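Local coordinates for protein homoprotocatechuate 2,3-dioxygenase (Brevibacterium fuscum, PDB 4Z6M) that cleaves the aromatic ring of homoprotocatechuate with dioxygen in an extradiol fashion, using an iron(II) ion held by a facial triad of two histidines and one carboxylate, at residues C18-L23 with P125-F130; N33-V38 with H264-Y269; H42-D47 with Y52-E57. The protein carries 1 engineered substitution. One frame throughout, in Å; residues are numbered along the deposited sequence.

Contact 1: C18-L23 with P125-F130; sequences CAYAEL and PYEFFF
Tyr20, Ala19, Glu127 and Phe129 meet on one face of a mixed beta-sheet in the first of two domains of the glyoxalase/bleomycin resistance/dioxygenase superfamily. Strand 73-81 runs between strands 15-25 and 125-129, so the partners reach over it with side chains alone; the segment axes stay 9.0 Å apart at closest approach. A classic beta bulge sets Ala19 and Tyr20 both opposite Ala78 of that middle strand, and both of these successive residues touch the far strand.

The polar part is a phenol-carboxylate bond. Tyr20 OH donates to Glu127 OE2 at 2.6 Å, the phenol ring and the carboxylate being steeply turned against each other. The hydroxyl comes from above the carboxylate plane, about 40° out of it. With CG anti to the backbone N (chi1 -178°) and the chain straight beyond it, Glu127 carries its carboxylate across to the phenol. Arg117 ties the group together: it forms salt bridges with Glu127 OE1 and Glu22 OE1 and also bonds to Tyr20 OH. Its positive charge probably eases the burial of the two glutamates, whose OE1 atoms, on Glu22 and Glu127, are 6.2 Å apart.

The apolar part belongs to Phe129. Its ring leans against that of Tyr20 with the planes 46° apart and the centroids separated by 5.9 Å, too oblique to be a stack or a T-shaped pair. The touch is made by Tyr20 CE1 and Phe129 CE1, at 3.8 Å. Around the tyrosine, His62 adds an edge-to-face ring contact, and Val109 and Ile112 pack from a loop. At the other end of the contact the Ala19 methyl sits at the rim of the phenylalanine, near the ring plane, with CB 3.7 Å from Phe129 CZ.

Contact 2: N33-V38 with H264-Y269; sequences NFYVDV and HRIEIY. With FE2 (Fe (II) ion), chain E.
The ring of Tyr35 is approached in two distinct ways: Phe34, its neighbour in the helix, covers one face, with CD2 3.7 Å above the plane and over the ring centre, whereas Ile266 of the strand comes in at the edge. Tyr35 CD2 in turn lies in plane at the edge of the Phe34 ring, one neighbour giving an edge where the other gives a face. The isoleucine uses the tip of its longer branch, CD1 lying in the ring plane 3.6 Å from Tyr35 OH and 4.0 Å from Tyr35 CE1. Its CG1 is anti to the carbonyl carbon (chi1 -56°), which turns that branch toward the helix. His264 adds a looser approach of its CB to the phenol oxygen.

The phenol oxygen ends beside carbon atoms of Ile266 and His264, and its polar partner is Asp260. Between the two segments themselves only van der Waals contact is made.

Alternation along the strand gives this packing a catalytic neighbour. Where Ile266 points to the helix, Glu267 points to the iron(II) ion. Its OE1 binds the metal at 2.1 Å, completing with His155 and His214 the facial triad of two histidines and one carboxylate, and three waters at 2.2 Å fill the other positions. Glu267 OE2 bonds to His248 and takes a weak hydrogen bond from one of those waters.

Helix 28-38, which closes in a wider pi-type turn from Asn33 O to Val38 N, thus lies against the back of the metal-bearing strand 265-270, which runs between strands 254-259 and 211-218.

Contact 3: H42-D47 with Y52-E57; sequences HVSYED and YLRSFE
A beta hairpin at the margin of the first domain's sheet pairs His42 with Arg54, Val43 with Leu53 and Tyr45 with Tyr52. His42 and Arg54 form a hydrogen-bonded antiparallel pair, closed by His42 N to Arg54 O at 3.0 Å and Arg54 N to His42 O at 2.8 Å. The imidazole lies with its edge toward the same Arg54 O, His42 CD2 being 3.6 Å away. Farther out, His42 NE2 reaches the rim of the Phe56 ring and bonds to Glu149.

Regular pairing is interrupted by a classic beta bulge: Ser44 and Tyr45 both stand opposite Tyr52, and the register shifts by one. Ser44 N gives its hydrogen to Tyr52 O at 2.8 Å, and Tyr52 N returns a bond of equal length to Tyr45 O. The extra residue also serves Arg54. Its CG between the backbone N and the carbonyl carbon (chi1 73°) and its chain extended from CG to NE, Arg54 stands up from the strand and donates from NH1 to Ser44 OG at 2.9 Å, the hydroxyl lying almost in the guanidinium plane. That hydroxyl is bonded to His61 O as well, while NH2 of the arginine holds Glu136 O.

On this same face Tyr45 and Tyr52 run side by side in one direction. Tyr52 CD1 sits at the edge of the Tyr45 ring, in its plane and 3.9 Å from Tyr45 CD2; the Tyr52 hydroxyl bonds to Gln50 OE1 and the backbone N of Lys110. On the opposite face Val43 CG2 touches Leu53 CD2 at 3.8 Å, and both side chains pack on helix 28-38.

Contacts 1 and 2 are buried, while contact 3 is only partly so and includes an outermost strand of the sheet that contact 1 also reaches. Backbone pairing dominates contact 3; contact 1 spans an intervening strand by side chains around a buried charge cluster, and contact 2 is helix-to-strand packing between the two superfamily domains. Helix 28-38 joins them: Tyr35 CB packs on Leu53 CD1 at 3.6 Å, and Leu23 CD1 lies 3.8 Å from Tyr35 OH, linking the hairpin and strand 15-25 to the metal-bearing strand. Contacts 1 and 3 do not touch, their nearest atoms being about 6 Å apart. Contact 2 alone holds an iron ligand.

Contact 1: C18-L23 with P125-F130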
# COMPACT_ATOMS: atom_id res chain seq x y z
N CYS A 18 -1.03 15.40 23.03
CA CYS A 18 -2.48 15.51 22.89
C CYS A 18 -3.13 14.18 23.21
O CYS A 18 -2.58 13.11 22.94
CB CYS A 18 -2.87 15.98 21.50
SG CYS A 18 -2.46 14.87 20.15
N ALA A 19 -4.29 14.24 23.84
CA ALA A 19 -4.95 13.00 24.30
C ALA A 19 -6.40 12.85 23.88
O ALA A 19 -6.81 11.76 23.47
CB ALA A 19 -4.86 12.87 25.80
N TYR A 20 -7.22 13.90 24.01
CA TYR A 20 -8.59 13.82 23.50
C TYR A 20 -9.14 15.21 23.31
O TYR A 20 -8.63 16.16 23.89
CB TYR A 20 -9.52 12.97 24.42
CG TYR A 20 -10.00 13.67 25.69
CD1 TYR A 20 -9.30 13.56 26.87
CD2 TYR A 20 -11.19 14.39 25.70
CE1 TYR A 20 -9.74 14.17 28.04
CE2 TYR A 20 -11.63 15.01 26.86
CZ TYR A 20 -10.90 14.92 28.02
OH TYR A 20 -11.38 15.56 29.15
N ALA A 21 -10.18 15.30 22.48
CA ALA A 21 -11.01 16.50 22.42
C ALA A 21 -12.43 16.16 22.83
O ALA A 21 -12.93 15.08 22.54
CB ALA A 21 -11.01 17.12 21.04
N GLU A 22 -13.09 17.12 23.48
CA GLU A 22 -14.53 17.07 23.72
C GLU A 22 -15.19 18.10 22.80
O GLU A 22 -14.91 19.30 22.91
CB GLU A 22 -14.84 17.39 25.20
CG GLU A 22 -16.33 17.25 25.49
CD GLU A 22 -16.74 17.53 26.92
OE1 GLU A 22 -15.90 17.98 27.74
OE2 GLU A 22 -17.93 17.24 27.23
N LEU A 23 -15.99 17.60 21.87
CA LEU A 23 -16.76 18.39 20.93
C LEU A 23 -18.22 18.39 21.32
O LEU A 23 -18.80 17.32 21.53
CB LEU A 23 -16.61 17.86 19.50
CG LEU A 23 -15.20 17.83 18.91
CD1 LEU A 23 -15.25 17.20 17.53
CD2 LEU A 23 -14.57 19.21 18.84
N PRO A 125 -10.05 26.37 25.65
CA PRO A 125 -10.32 25.52 26.81
C PRO A 125 -9.37 24.33 26.78
O PRO A 125 -9.65 23.31 26.12
CB PRO A 125 -11.78 25.12 26.60
CG PRO A 125 -11.97 25.13 25.13
CD PRO A 125 -11.06 26.21 24.59
N TYR A 126 -8.26 24.45 27.48
CA TYR A 126 -7.31 23.36 27.62
C TYR A 126 -7.65 22.52 28.85
O TYR A 126 -8.04 23.06 29.88
CB TYR A 126 -5.89 23.90 27.77
CG TYR A 126 -5.12 24.24 26.51
CD1 TYR A 126 -5.71 24.31 25.25
CD2 TYR A 126 -3.75 24.44 26.59
CE1 TYR A 126 -4.93 24.56 24.11
CE2 TYR A 126 -2.98 24.70 25.47
CZ TYR A 126 -3.57 24.77 24.23
OH TYR A 126 -2.80 24.98 23.11
N GLU A 127 -7.46 21.19 28.74
CA GLU A 127 -7.47 20.32 29.91
C GLU A 127 -6.11 19.65 30.08
O GLU A 127 -5.49 19.26 29.09
CB GLU A 127 -8.55 19.23 29.82
CG GLU A 127 -8.61 18.34 31.06
CD GLU A 127 -9.70 17.29 31.01
OE1 GLU A 127 -10.89 17.62 31.31
OE2 GLU A 127 -9.37 16.13 30.66
N PHE A 128 -5.68 19.51 31.32
CA PHE A 128 -4.52 18.71 31.70
C PHE A 128 -4.96 17.67 32.70
O PHE A 128 -5.65 17.97 33.68
CB PHE A 128 -3.46 19.60 32.31
CG PHE A 128 -3.00 20.69 31.38
CD1 PHE A 128 -2.01 20.43 30.45
CD2 PHE A 128 -3.64 21.92 31.37
CE1 PHE A 128 -1.62 21.40 29.55
CE2 PHE A 128 -3.25 22.90 30.47
CZ PHE A 128 -2.24 22.64 29.56
N PHE A 129 -4.55 16.43 32.45
CA PHE A 129 -4.90 15.31 33.34
C PHE A 129 -3.78 14.28 33.26
O PHE A 129 -3.07 14.21 32.24
CB PHE A 129 -6.24 14.67 32.93
CG PHE A 129 -6.14 13.85 31.67
CD1 PHE A 129 -6.30 14.46 30.44
CD2 PHE A 129 -5.81 12.50 31.72
CE1 PHE A 129 -6.13 13.72 29.27
CE2 PHE A 129 -5.66 11.76 30.56
CZ PHE A 129 -5.83 12.37 29.34
N PHE A 130 -3.64 13.48 34.32
CA PHE A 130 -2.85 12.25 34.29
C PHE A 130 -3.76 11.00 34.37
O PHE A 130 -3.68 10.12 33.50
CB PHE A 130 -1.82 12.19 35.41
CG PHE A 130 -1.16 10.86 35.52
CD1 PHE A 130 -0.16 10.51 34.64
CD2 PHE A 130 -1.63 9.91 36.42
CE1 PHE A 130 0.41 9.25 34.70
CE2 PHE A 130 -1.06 8.67 36.50
CZ PHE A 130 -0.05 8.33 35.63

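Contact 2: N33-V38 with H264-Y269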
# COMPACT_ATOMS: atom_id res chain seq x y z
N ASN A 33 -23.34 8.47 13.55
CA ASN A 33 -23.28 7.86 12.23
C ASN A 33 -21.98 8.24 11.51
O ASN A 33 -21.37 7.42 10.83
CB ASN A 33 -24.51 8.23 11.41
CG ASN A 33 -24.47 7.68 10.00
OD1 ASN A 33 -24.25 8.42 9.05
ND2 ASN A 33 -24.67 6.38 9.86
N PHE A 34 -21.56 9.49 11.66
CA PHE A 34 -20.34 9.95 11.01
C PHE A 34 -19.11 9.29 11.66
O PHE A 34 -18.27 8.70 10.97
CB PHE A 34 -20.25 11.47 11.10
CG PHE A 34 -19.04 12.07 10.40
CD1 PHE A 34 -19.04 12.24 9.02
CD2 PHE A 34 -17.93 12.50 11.12
CE1 PHE A 34 -17.95 12.81 8.37
CE2 PHE A 34 -16.84 13.07 10.47
CZ PHE A 34 -16.86 13.23 9.11
N TYR A 35 -18.97 9.43 12.98
CA TYR A 35 -17.73 9.01 13.61
C TYR A 35 -17.60 7.50 13.79
O TYR A 35 -16.47 6.97 13.75
CB TYR A 35 -17.55 9.68 14.96
CG TYR A 35 -17.24 11.16 14.84
CD1 TYR A 35 -15.95 11.59 14.55
CD2 TYR A 35 -18.20 12.13 15.02
CE1 TYR A 35 -15.64 12.93 14.42
CE2 TYR A 35 -17.90 13.48 14.91
CZ TYR A 35 -16.62 13.88 14.61
OH TYR A 35 -16.27 15.19 14.47
N VAL A 36 -18.72 6.81 13.98
CA VAL A 36 -18.71 5.37 14.17
C VAL A 36 -18.95 4.68 12.83
O VAL A 36 -18.13 3.85 12.42
CB VAL A 36 -19.73 4.90 15.23
CG1 VAL A 36 -19.72 3.38 15.37
CG2 VAL A 36 -19.42 5.54 16.57
N ASP A 37 -20.06 4.94 12.18
CA ASP A 37 -20.39 4.16 10.98
C ASP A 37 -19.53 4.55 9.79
O ASP A 37 -19.04 3.66 9.09
CB ASP A 37 -21.87 4.22 10.64
CG ASP A 37 -22.71 3.65 11.74
OD1 ASP A 37 -22.29 2.63 12.33
OD2 ASP A 37 -23.77 4.20 12.00
N VAL A 38 -19.33 5.84 9.56
CA VAL A 38 -18.49 6.24 8.43
C VAL A 38 -17.02 6.05 8.76
O VAL A 38 -16.32 5.35 8.02
CB VAL A 38 -18.78 7.66 7.93
CG1 VAL A 38 -17.86 8.04 6.78
CG2 VAL A 38 -20.25 7.80 7.55
N HIS A 264 -17.54 20.52 12.14
CA HIS A 264 -16.22 20.33 12.75
C HIS A 264 -15.32 19.62 11.73
O HIS A 264 -15.71 18.62 11.14
CB HIS A 264 -16.24 19.51 14.03
CG HIS A 264 -17.08 20.09 15.12
ND1 HIS A 264 -16.93 21.38 15.59
CD2 HIS A 264 -18.04 19.52 15.86
CE1 HIS A 264 -17.78 21.57 16.59
NE2 HIS A 264 -18.45 20.44 16.78
N ARG A 265 -14.12 20.15 11.53
CA ARG A 265 -13.17 19.60 10.57
C ARG A 265 -12.28 18.56 11.21
O ARG A 265 -11.70 18.77 12.28
CB ARG A 265 -12.34 20.75 10.02
CG ARG A 265 -11.28 20.37 9.00
CD ARG A 265 -10.42 21.55 8.59
NE ARG A 265 -11.14 22.56 7.81
CZ ARG A 265 -11.53 23.76 8.25
NH1 ARG A 265 -11.35 24.13 9.51
NH2 ARG A 265 -12.11 24.60 7.39
N ILE A 266 -12.19 17.42 10.53
CA ILE A 266 -11.32 16.32 10.95
C ILE A 266 -10.27 16.13 9.86
O ILE A 266 -10.61 16.04 8.67
CB ILE A 266 -12.12 15.02 11.14
CG1 ILE A 266 -13.26 15.26 12.14
CG2 ILE A 266 -11.21 13.89 11.58
CD1 ILE A 266 -12.83 15.61 13.54
N GLU A 267 -9.01 16.09 10.26
CA GLU A 267 -7.92 15.72 9.37
C GLU A 267 -7.60 14.24 9.59
O GLU A 267 -7.56 13.76 10.74
CB GLU A 267 -6.68 16.56 9.63
CG GLU A 267 -5.56 16.35 8.63
CD GLU A 267 -4.33 17.18 8.90
OE1 GLU A 267 -4.30 17.90 9.91
OE2 GLU A 267 -3.37 17.08 8.09
N ILE A 268 -7.30 13.56 8.50
CA ILE A 268 -6.70 12.23 8.53
C ILE A 268 -5.28 12.37 7.99
O ILE A 268 -5.06 13.11 7.06
CB ILE A 268 -7.51 11.21 7.68
CG1 ILE A 268 -9.04 11.42 7.77
CG2 ILE A 268 -7.05 9.81 8.08
CD1 ILE A 268 -9.61 11.20 9.13
N TYR A 269 -4.32 11.72 8.63
CA TYR A 269 -2.93 12.09 8.56
C TYR A 269 -2.05 10.86 8.67
O TYR A 269 -2.33 9.95 9.45
CB TYR A 269 -2.66 13.00 9.75
CG TYR A 269 -1.33 13.66 9.96
CD1 TYR A 269 -1.08 14.93 9.45
CD2 TYR A 269 -0.40 13.09 10.79
CE1 TYR A 269 0.10 15.59 9.76
CE2 TYR A 269 0.78 13.74 11.09
CZ TYR A 269 1.02 15.00 10.58
OH TYR A 269 2.16 15.70 10.91
FE FE2 E . -3.19 19.38 10.81
O HOH W 1 -1.53 18.51 9.74
O HOH W 2 -1.97 20.88 11.77
O HOH W 3 -3.25 20.75 9.07

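Contact 3: H42-D47 with Y52-E57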
# COMPACT_ATOMS: atom_id res chain seq x y z
N HIS A 42 -14.00 3.57 17.64
CA HIS A 42 -14.47 2.54 18.56
C HIS A 42 -15.13 3.14 19.78
O HIS A 42 -14.57 4.04 20.40
CB HIS A 42 -13.27 1.67 18.95
CG HIS A 42 -12.66 1.02 17.76
ND1 HIS A 42 -13.20 -0.11 17.20
CD2 HIS A 42 -11.69 1.45 16.92
CE1 HIS A 42 -12.53 -0.41 16.10
NE2 HIS A 42 -11.61 0.52 15.91
N VAL A 43 -16.30 2.63 20.14
CA VAL A 43 -17.07 3.17 21.27
C VAL A 43 -16.54 2.60 22.58
O VAL A 43 -16.55 1.39 22.82
CB VAL A 43 -18.58 2.89 21.12
CG1 VAL A 43 -19.34 3.47 22.30
CG2 VAL A 43 -19.11 3.46 19.83
N SER A 44 -16.09 3.50 23.45
CA SER A 44 -15.70 3.15 24.81
C SER A 44 -16.88 3.19 25.75
O SER A 44 -16.90 2.47 26.74
CB SER A 44 -14.61 4.10 25.32
OG SER A 44 -13.47 4.03 24.48
N TYR A 45 -17.81 4.10 25.49
CA TYR A 45 -18.97 4.30 26.36
C TYR A 45 -19.95 5.19 25.61
O TYR A 45 -19.52 6.11 24.91
CB TYR A 45 -18.60 5.01 27.67
CG TYR A 45 -19.80 5.08 28.59
CD1 TYR A 45 -20.24 3.94 29.24
CD2 TYR A 45 -20.55 6.25 28.73
CE1 TYR A 45 -21.36 3.96 30.04
CE2 TYR A 45 -21.66 6.28 29.55
CZ TYR A 45 -22.07 5.14 30.20
OH TYR A 45 -23.17 5.16 31.01
N GLU A 46 -21.24 4.95 25.75
CA GLU A 46 -22.22 5.90 25.24
C GLU A 46 -23.50 5.87 26.06
O GLU A 46 -23.85 4.86 26.66
CB GLU A 46 -22.53 5.68 23.75
CG GLU A 46 -23.13 4.36 23.40
CD GLU A 46 -23.36 4.18 21.91
OE1 GLU A 46 -23.76 5.16 21.24
OE2 GLU A 46 -23.13 3.06 21.42
N ASP A 47 -24.17 7.01 26.05
CA ASP A 47 -25.51 7.14 26.59
C ASP A 47 -26.31 8.11 25.72
O ASP A 47 -25.97 8.32 24.54
CB ASP A 47 -25.45 7.47 28.10
CG ASP A 47 -24.79 8.81 28.41
OD1 ASP A 47 -24.74 9.70 27.53
OD2 ASP A 47 -24.28 8.97 29.56
N TYR A 52 -18.31 8.32 23.71
CA TYR A 52 -16.88 8.32 24.00
C TYR A 52 -16.23 7.36 23.01
O TYR A 52 -16.61 6.20 22.95
CB TYR A 52 -16.60 7.82 25.41
CG TYR A 52 -17.04 8.78 26.50
CD1 TYR A 52 -18.39 8.94 26.83
CD2 TYR A 52 -16.10 9.49 27.23
CE1 TYR A 52 -18.79 9.82 27.83
CE2 TYR A 52 -16.49 10.37 28.23
CZ TYR A 52 -17.83 10.53 28.53
OH TYR A 52 -18.19 11.44 29.51
N LEU A 53 -15.25 7.86 22.25
CA LEU A 53 -14.67 7.14 21.14
C LEU A 53 -13.15 7.08 21.26
O LEU A 53 -12.52 8.02 21.75
CB LEU A 53 -14.99 7.85 19.82
CG LEU A 53 -16.48 7.95 19.50
CD1 LEU A 53 -16.71 8.95 18.37
CD2 LEU A 53 -17.05 6.58 19.17
N ARG A 54 -12.57 5.98 20.76
CA ARG A 54 -11.13 5.82 20.74
C ARG A 54 -10.67 5.24 19.42
O ARG A 54 -11.40 4.56 18.70
CB ARG A 54 -10.62 5.00 21.91
CG ARG A 54 -10.90 3.52 21.85
CD ARG A 54 -10.34 2.83 23.05
NE ARG A 54 -10.43 1.37 23.04
CZ ARG A 54 -11.46 0.68 23.54
NH1 ARG A 54 -12.56 1.29 23.98
NH2 ARG A 54 -11.37 -0.63 23.61
N SER A 55 -9.40 5.54 19.14
CA SER A 55 -8.72 5.00 17.97
C SER A 55 -8.26 3.56 18.19
O SER A 55 -8.26 3.06 19.32
CB SER A 55 -7.56 5.92 17.61
OG SER A 55 -6.59 5.92 18.61
N PHE A 56 -7.82 2.93 17.11
CA PHE A 56 -7.47 1.49 17.10
C PHE A 56 -6.38 1.15 18.10
O PHE A 56 -6.40 0.08 18.68
CB PHE A 56 -7.02 1.10 15.70
CG PHE A 56 -6.97 -0.38 15.41
CD1 PHE A 56 -8.13 -1.15 15.48
CD2 PHE A 56 -5.79 -0.98 14.99
CE1 PHE A 56 -8.09 -2.50 15.17
CE2 PHE A 56 -5.77 -2.32 14.65
CZ PHE A 56 -6.91 -3.06 14.74
N GLU A 57 -5.38 2.03 18.26
CA GLU A 57 -4.21 1.69 19.08
C GLU A 57 -4.22 2.31 20.48
O GLU A 57 -3.25 2.19 21.22
CB GLU A 57 -2.92 2.06 18.34
CG GLU A 57 -2.73 1.29 17.06
CD GLU A 57 -1.39 1.53 16.38
OE1 GLU A 57 -0.74 2.55 16.72
OE2 GLU A 57 -1.05 0.69 15.51